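Local coordinates for protein polyketide synthase PksL (Bacillus subtilis, PDB 5E1V) that probably removes water from beta-hydroxyacyl intermediates as the dehydratase domain of a trans-AT polyketide synthase that makes bacillaene, at residues A[119-124]-A[234-239]; A[254-257]-A[261-264]; A[240-245]-A[249-254]. All coordinates share one frame; numbering follows the deposited sequence.

Contact 1. Residues A[119-124]-A[234-239]; sequences FEETLD and MTRIKR
On the surface of the double-hotdog fold of this dehydratase domain, a salt bridge from E121 to R236 ties the loop 119-124 to the strand 234-238. Both terminal nitrogens of the arginine grip a single oxygen: R236 NH2 lies 2.9 Å from E121 OE2 with a nearly straight N-H...O angle of 164°, and R236 NH1 reaches the same E121 OE2 at 3.3 Å along a more bent path. That oxygen sits in the guanidinium plane, at its end, yet the carboxylate is turned 66° against the guanidinium, and NH2 comes from above the carboxylate plane. With CG anti to the backbone N (chi1 178°), the R236 chain runs out toward the loop before bending at chi3. R236 NH2 also pairs with E254 on the neighbouring strand, so the arginine stands between two carboxylates. An alanine here would remove the guanidinium, and E121 would probably lose its charge partner while E254 would keep K238 and K262. The aliphatic part of the loop joins in through L123, which also packs on F256 and whose CD2 meets R236 NH1 obliquely at 3.3 Å.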
# COMPACT_ATOMS: atom_id res chain seq x y z
N PHE A 119 -5.83 18.31 -5.68
CA PHE A 119 -5.35 17.87 -6.96
C PHE A 119 -6.28 18.43 -8.02
O PHE A 119 -7.49 18.46 -7.81
CB PHE A 119 -5.44 16.34 -7.05
CG PHE A 119 -4.54 15.63 -6.09
CD1 PHE A 119 -3.21 15.52 -6.33
CD2 PHE A 119 -5.06 15.08 -4.91
CE1 PHE A 119 -2.37 14.88 -5.42
CE2 PHE A 119 -4.23 14.38 -4.03
CZ PHE A 119 -2.91 14.30 -4.28
N GLU A 120 -5.72 18.86 -9.12
CA GLU A 120 -6.47 19.42 -10.26
C GLU A 120 -6.54 18.50 -11.46
O GLU A 120 -7.46 18.61 -12.30
CB GLU A 120 -5.80 20.71 -10.71
CG GLU A 120 -5.86 21.79 -9.68
CD GLU A 120 -4.99 23.00 -10.00
OE1 GLU A 120 -4.21 22.99 -10.99
OE2 GLU A 120 -5.11 23.96 -9.22
N GLU A 121 -5.58 17.59 -11.57
CA GLU A 121 -5.50 16.67 -12.70
C GLU A 121 -6.82 15.90 -12.91
O GLU A 121 -7.40 15.34 -11.95
CB GLU A 121 -4.36 15.67 -12.44
CG GLU A 121 -3.25 15.57 -13.47
CD GLU A 121 -3.55 14.60 -14.58
OE1 GLU A 121 -4.74 14.28 -14.77
OE2 GLU A 121 -2.61 14.17 -15.27
N THR A 122 -7.31 15.83 -14.17
CA THR A 122 -8.41 14.88 -14.49
C THR A 122 -8.05 14.06 -15.73
O THR A 122 -7.13 14.41 -16.47
CB THR A 122 -9.81 15.54 -14.67
OG1 THR A 122 -9.79 16.45 -15.76
CG2 THR A 122 -10.27 16.28 -13.42
N LEU A 123 -8.76 12.96 -15.92
CA LEU A 123 -8.55 12.07 -17.04
C LEU A 123 -9.85 11.78 -17.80
O LEU A 123 -10.92 11.80 -17.22
CB LEU A 123 -7.99 10.74 -16.52
CG LEU A 123 -6.59 10.83 -15.90
CD1 LEU A 123 -6.17 9.46 -15.39
CD2 LEU A 123 -5.60 11.33 -16.93
N ASP A 124 -9.74 11.51 -19.09
CA ASP A 124 -10.87 11.01 -19.88
C ASP A 124 -10.68 9.51 -19.96
O ASP A 124 -9.96 9.02 -20.82
CB ASP A 124 -10.86 11.65 -21.29
N MET A 234 -8.88 4.12 -10.17
CA MET A 234 -8.12 4.05 -11.36
C MET A 234 -6.71 4.53 -11.05
O MET A 234 -6.51 5.68 -10.70
CB MET A 234 -8.79 4.90 -12.45
CG MET A 234 -10.20 4.43 -12.83
SD MET A 234 -10.05 3.09 -14.04
CE MET A 234 -11.77 2.61 -14.26
N THR A 235 -5.74 3.65 -11.15
CA THR A 235 -4.34 4.02 -10.87
C THR A 235 -3.46 4.17 -12.11
O THR A 235 -3.24 3.21 -12.89
CB THR A 235 -3.64 3.02 -9.95
OG1 THR A 235 -4.44 2.85 -8.79
CG2 THR A 235 -2.22 3.50 -9.62
N ARG A 236 -2.82 5.33 -12.22
CA ARG A 236 -1.94 5.54 -13.35
C ARG A 236 -0.53 5.52 -12.87
O ARG A 236 -0.21 6.09 -11.82
CB ARG A 236 -2.22 6.88 -14.01
CG ARG A 236 -1.25 7.12 -15.19
CD ARG A 236 -1.47 8.45 -15.83
NE ARG A 236 -1.15 9.57 -14.96
CZ ARG A 236 -1.63 10.80 -15.17
NH1 ARG A 236 -2.37 11.04 -16.25
NH2 ARG A 236 -1.33 11.79 -14.36
N ILE A 237 0.31 4.84 -13.63
CA ILE A 237 1.69 4.83 -13.38
C ILE A 237 2.34 5.25 -14.70
O ILE A 237 2.14 4.58 -15.72
CB ILE A 237 2.17 3.43 -12.96
CG1 ILE A 237 1.37 2.97 -11.72
CG2 ILE A 237 3.67 3.47 -12.69
CD1 ILE A 237 1.13 1.51 -11.62
N LYS A 238 3.11 6.33 -14.64
CA LYS A 238 3.82 6.84 -15.80
C LYS A 238 5.19 6.22 -15.91
O LYS A 238 5.97 6.11 -14.91
CB LYS A 238 3.94 8.37 -15.73
CG LYS A 238 2.64 9.16 -15.73
CD LYS A 238 2.98 10.64 -16.00
CE LYS A 238 1.94 11.62 -15.49
NZ LYS A 238 1.93 11.76 -13.99
N ARG A 239 5.57 5.82 -17.14
CA ARG A 239 6.90 5.20 -17.30
C ARG A 239 8.00 6.14 -16.81
O ARG A 239 9.03 5.70 -16.28
CB ARG A 239 7.15 4.80 -18.80
CG ARG A 239 8.35 3.87 -19.01
CD ARG A 239 8.54 3.57 -20.48
NE ARG A 239 7.33 3.07 -21.12
CZ ARG A 239 6.83 1.84 -20.97
NH1 ARG A 239 7.41 0.94 -20.18
NH2 ARG A 239 5.70 1.52 -21.59

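Contact 2. Residues A[254-257]-A[261-264]; sequences EFFN and EKVA
A classic beta bulge marks the turn end of the hairpin formed by strands 248-256 and 262-273 in the hotdog fold, where V263 and A264 both face F255. The tight part is the bulge itself. F255 O accepts from two backbone donors, V263 N at 2.8 Å and A264 N at 3.3 Å, while F255 N returns a bond to A264 O. On the face bearing F255 and A264, F255 CD1 packs against A264 CB at 3.9 Å. The other face carries F256 and K262: the fully extended lysine chain, with CG anti to the backbone N (chi1 -176°), is laid across the phenyl ring, K262 CG over one face and K262 CB 3.3 Å from F256 CE2. Its ammonium ends at the buried carboxylate of E254, K262 NZ to E254 OE1 being 2.8 Å, on the anti lone pair. R236 and K238 share that carboxylate and E265 shares the lysine, so the charges are probably shared through a network. Toward the turn, the solvent side, packing gives way to a polar clasp between the partly exposed N257 and the exposed E261. There N257 N donates to E261 O, and E261 N donates to N257 OD1 from above its carbonyl plane. The amide also reaches across to the carboxylate of E261, its plane 46° from that of the carboxylate: N257 ND2 meets E261 OE1 at 2.8 Å, in the amide plane and almost straight at 173°.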
# COMPACT_ATOMS: atom_id res chain seq x y z
N GLU A 254 -0.54 7.14 -9.00
CA GLU A 254 -1.47 8.27 -9.01
C GLU A 254 -2.87 7.71 -8.95
O GLU A 254 -3.22 6.94 -9.80
CB GLU A 254 -1.27 9.13 -10.27
CG GLU A 254 0.13 9.69 -10.34
CD GLU A 254 0.34 10.48 -11.60
OE1 GLU A 254 -0.12 11.67 -11.63
OE2 GLU A 254 0.88 9.86 -12.55
N PHE A 255 -3.66 8.08 -7.95
CA PHE A 255 -4.98 7.54 -7.79
C PHE A 255 -6.09 8.46 -8.27
O PHE A 255 -6.20 9.60 -7.89
CB PHE A 255 -5.21 7.06 -6.37
CG PHE A 255 -4.15 6.11 -5.90
CD1 PHE A 255 -2.98 6.61 -5.29
CD2 PHE A 255 -4.31 4.77 -5.98
CE1 PHE A 255 -2.01 5.75 -4.81
CE2 PHE A 255 -3.32 3.92 -5.55
CZ PHE A 255 -2.19 4.40 -4.94
N PHE A 256 -6.99 7.87 -9.08
CA PHE A 256 -8.17 8.56 -9.58
C PHE A 256 -9.49 7.87 -9.25
O PHE A 256 -9.58 6.63 -9.31
CB PHE A 256 -8.05 8.66 -11.11
CG PHE A 256 -6.88 9.45 -11.58
CD1 PHE A 256 -5.65 8.86 -11.73
CD2 PHE A 256 -7.01 10.78 -11.89
CE1 PHE A 256 -4.57 9.57 -12.13
CE2 PHE A 256 -5.94 11.51 -12.33
CZ PHE A 256 -4.71 10.89 -12.45
N ASN A 257 -10.53 8.66 -8.97
CA ASN A 257 -11.87 8.08 -8.77
C ASN A 257 -12.51 7.62 -10.10
O ASN A 257 -11.98 7.85 -11.19
CB ASN A 257 -12.77 8.95 -7.86
CG ASN A 257 -13.14 10.30 -8.48
OD1 ASN A 257 -13.00 10.48 -9.70
ND2 ASN A 257 -13.50 11.27 -7.63
N GLU A 261 -11.24 11.95 -11.63
CA GLU A 261 -10.57 13.03 -10.92
C GLU A 261 -9.38 12.48 -10.11
O GLU A 261 -9.49 11.40 -9.53
CB GLU A 261 -11.51 13.76 -10.01
CG GLU A 261 -12.72 14.37 -10.72
CD GLU A 261 -13.93 14.50 -9.82
OE1 GLU A 261 -13.99 13.79 -8.81
OE2 GLU A 261 -14.87 15.27 -10.14
N LYS A 262 -8.25 13.16 -10.14
CA LYS A 262 -7.08 12.73 -9.28
C LYS A 262 -7.42 12.99 -7.83
O LYS A 262 -7.84 14.10 -7.47
CB LYS A 262 -5.80 13.44 -9.65
CG LYS A 262 -4.59 12.95 -8.84
CD LYS A 262 -3.27 13.28 -9.52
CE LYS A 262 -2.07 12.87 -8.67
NZ LYS A 262 -0.84 13.21 -9.44
N VAL A 263 -7.31 11.96 -6.99
CA VAL A 263 -7.59 12.07 -5.54
C VAL A 263 -6.46 11.67 -4.57
O VAL A 263 -6.58 11.94 -3.40
CB VAL A 263 -8.82 11.28 -5.15
CG1 VAL A 263 -9.98 11.89 -5.90
CG2 VAL A 263 -8.68 9.77 -5.47
N ALA A 264 -5.42 11.02 -5.06
CA ALA A 264 -4.32 10.69 -4.24
C ALA A 264 -3.04 10.45 -5.02
O ALA A 264 -3.00 10.18 -6.21
CB ALA A 264 -4.63 9.50 -3.29

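Contact 3. Residues A[240-245]-A[249-254]; sequences SSVRRE and IYVTLE
The guanidinium of R243 lies flat on the ring of Y250, the two planes only 16° apart, across the hairpin that strand 232-245 makes with strand 248-256. Their centres are 4.0 Å apart in an off-centre cation-pi stack: the cation sits toward the CB side of the tyrosine, with R243 NH2 3.2 Å from Y250 CD2 and R243 NH1 3.3 Å from Y250 CB. A bend at chi3 (143°) folds the arginine back over its cross-strand neighbour. These residues form an antiparallel hydrogen-bonded pair, R243 N to Y250 O and Y250 N to R243 O both measuring 3.0 Å. E245 comes in at about a right angle to the tyrosine, its CD 3.9 Å from Y250 CE1, and its OE2 lies at the edge of the guanidinium, in plane, where it accepts a weak bond from R243 NE as part of a salt bridge. On the side of the strand that bears I249, V242 and V251 meet through their CG1 methyls, while R244 lays its aliphatic CG against I249 CG2. S241 OG, which is hydrogen-bonded to K238 O, makes a weak bond with T252 N.

The tyrosine takes the cation on its face while E245 and N268, the latter hydrogen-bonded to R243 NH2, hold it in polar contacts. Together they are likely to restrict rotation of the guanidinium and disperse its charge at this partly exposed site.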
# COMPACT_ATOMS: atom_id res chain seq x y z
N SER A 240 7.79 7.45 -16.97
CA SER A 240 8.80 8.43 -16.57
C SER A 240 9.09 8.42 -15.07
O SER A 240 10.14 8.91 -14.64
CB SER A 240 8.41 9.84 -17.01
OG SER A 240 7.17 10.24 -16.46
N SER A 241 8.14 7.89 -14.28
CA SER A 241 8.26 7.77 -12.83
C SER A 241 8.93 6.46 -12.37
O SER A 241 9.40 6.34 -11.22
CB SER A 241 6.87 7.87 -12.18
OG SER A 241 6.16 6.64 -12.27
N VAL A 242 8.95 5.45 -13.24
CA VAL A 242 9.39 4.14 -12.82
C VAL A 242 10.83 3.99 -13.21
O VAL A 242 11.22 4.37 -14.32
CB VAL A 242 8.53 3.02 -13.42
CG1 VAL A 242 7.04 3.24 -13.09
CG2 VAL A 242 8.70 2.92 -14.94
N ARG A 243 11.64 3.48 -12.30
CA ARG A 243 13.00 3.20 -12.63
C ARG A 243 13.50 2.06 -11.78
O ARG A 243 12.89 1.72 -10.77
CB ARG A 243 13.84 4.49 -12.53
CG ARG A 243 14.47 4.77 -11.19
CD ARG A 243 14.96 6.20 -11.12
NE ARG A 243 14.77 6.78 -9.78
CZ ARG A 243 13.58 7.12 -9.27
NH1 ARG A 243 12.46 6.95 -9.98
NH2 ARG A 243 13.49 7.64 -8.05
N ARG A 244 14.57 1.40 -12.23
CA ARG A 244 15.37 0.48 -11.37
C ARG A 244 16.82 0.91 -11.22
O ARG A 244 17.48 1.19 -12.22
CB ARG A 244 15.34 -0.95 -11.90
CG ARG A 244 16.14 -1.96 -11.05
CD ARG A 244 16.10 -3.36 -11.67
NE ARG A 244 16.89 -3.38 -12.91
CZ ARG A 244 18.23 -3.45 -12.93
NH1 ARG A 244 18.93 -3.56 -11.82
NH2 ARG A 244 18.87 -3.43 -14.10
N GLU A 245 17.30 0.95 -9.98
CA GLU A 245 18.70 1.18 -9.65
C GLU A 245 19.19 0.02 -8.79
O GLU A 245 18.85 -0.09 -7.61
CB GLU A 245 18.88 2.53 -8.95
CG GLU A 245 18.42 3.71 -9.81
CD GLU A 245 18.41 5.06 -9.09
OE1 GLU A 245 19.23 5.27 -8.18
OE2 GLU A 245 17.57 5.92 -9.45
N ILE A 249 13.80 -0.45 -6.76
CA ILE A 249 12.87 0.01 -7.79
C ILE A 249 12.06 1.12 -7.17
O ILE A 249 11.87 1.13 -5.93
CB ILE A 249 11.95 -1.09 -8.34
CG1 ILE A 249 11.09 -1.75 -7.24
CG2 ILE A 249 12.78 -2.16 -9.04
CD1 ILE A 249 9.86 -2.47 -7.74
N TYR A 250 11.62 2.04 -8.04
CA TYR A 250 10.91 3.26 -7.68
C TYR A 250 9.77 3.44 -8.63
O TYR A 250 9.92 3.19 -9.83
CB TYR A 250 11.81 4.50 -7.82
CG TYR A 250 13.15 4.48 -7.09
CD1 TYR A 250 14.23 3.75 -7.61
CD2 TYR A 250 13.36 5.22 -5.94
CE1 TYR A 250 15.45 3.73 -6.95
CE2 TYR A 250 14.59 5.21 -5.29
CZ TYR A 250 15.62 4.46 -5.83
OH TYR A 250 16.83 4.47 -5.22
N VAL A 251 8.61 3.84 -8.13
CA VAL A 251 7.48 4.14 -8.96
C VAL A 251 6.66 5.23 -8.25
O VAL A 251 6.82 5.43 -7.06
CB VAL A 251 6.53 2.94 -9.13
CG1 VAL A 251 7.26 1.81 -9.83
CG2 VAL A 251 6.07 2.42 -7.77
N THR A 252 5.79 5.90 -8.98
CA THR A 252 4.93 6.91 -8.40
C THR A 252 3.52 6.47 -8.81
O THR A 252 3.24 6.25 -9.99
CB THR A 252 5.28 8.38 -8.80
OG1 THR A 252 6.37 8.88 -8.02
CG2 THR A 252 4.07 9.29 -8.44
N LEU A 253 2.64 6.29 -7.81
CA LEU A 253 1.28 5.80 -8.04
C LEU A 253 0.29 6.95 -7.96
O LEU A 253 0.25 7.66 -6.97
CB LEU A 253 0.91 4.70 -6.96
CG LEU A 253 1.74 3.42 -6.83
CD1 LEU A 253 1.25 2.46 -5.69
CD2 LEU A 253 1.94 2.69 -8.18
N GLU A 254 -0.54 7.14 -9.00
CA GLU A 254 -1.47 8.27 -9.01
C GLU A 254 -2.87 7.71 -8.95
O GLU A 254 -3.22 6.94 -9.80
CB GLU A 254 -1.27 9.13 -10.27
CG GLU A 254 0.13 9.69 -10.34
CD GLU A 254 0.34 10.48 -11.60
OE1 GLU A 254 -0.12 11.67 -11.63
OE2 GLU A 254 0.88 9.86 -12.55

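In the fold
Contacts 2 and 3 share strand 248-256, and contact 1 borders it through strand 232-245, while strand 262-273 lies on its other flank. Contacts 1 and 2 have centres about 6 Å apart; the centre of contact 3 is about 15 Å from that of contact 1 and about 17 Å from that of contact 2. E254, where the segments of contacts 2 and 3 overlap, links contact 2 to contact 1: K238 NZ reaches E254 OE2 at 2.6 Å, alongside the bridge from R236. M234 N probably hydrogen-bonds to F256 O, 2.7 Å away, joining contacts 1 and 2. I237 CG2 packs on V242 CG1 at 3.4 Å, joining contact 1 to contact 3.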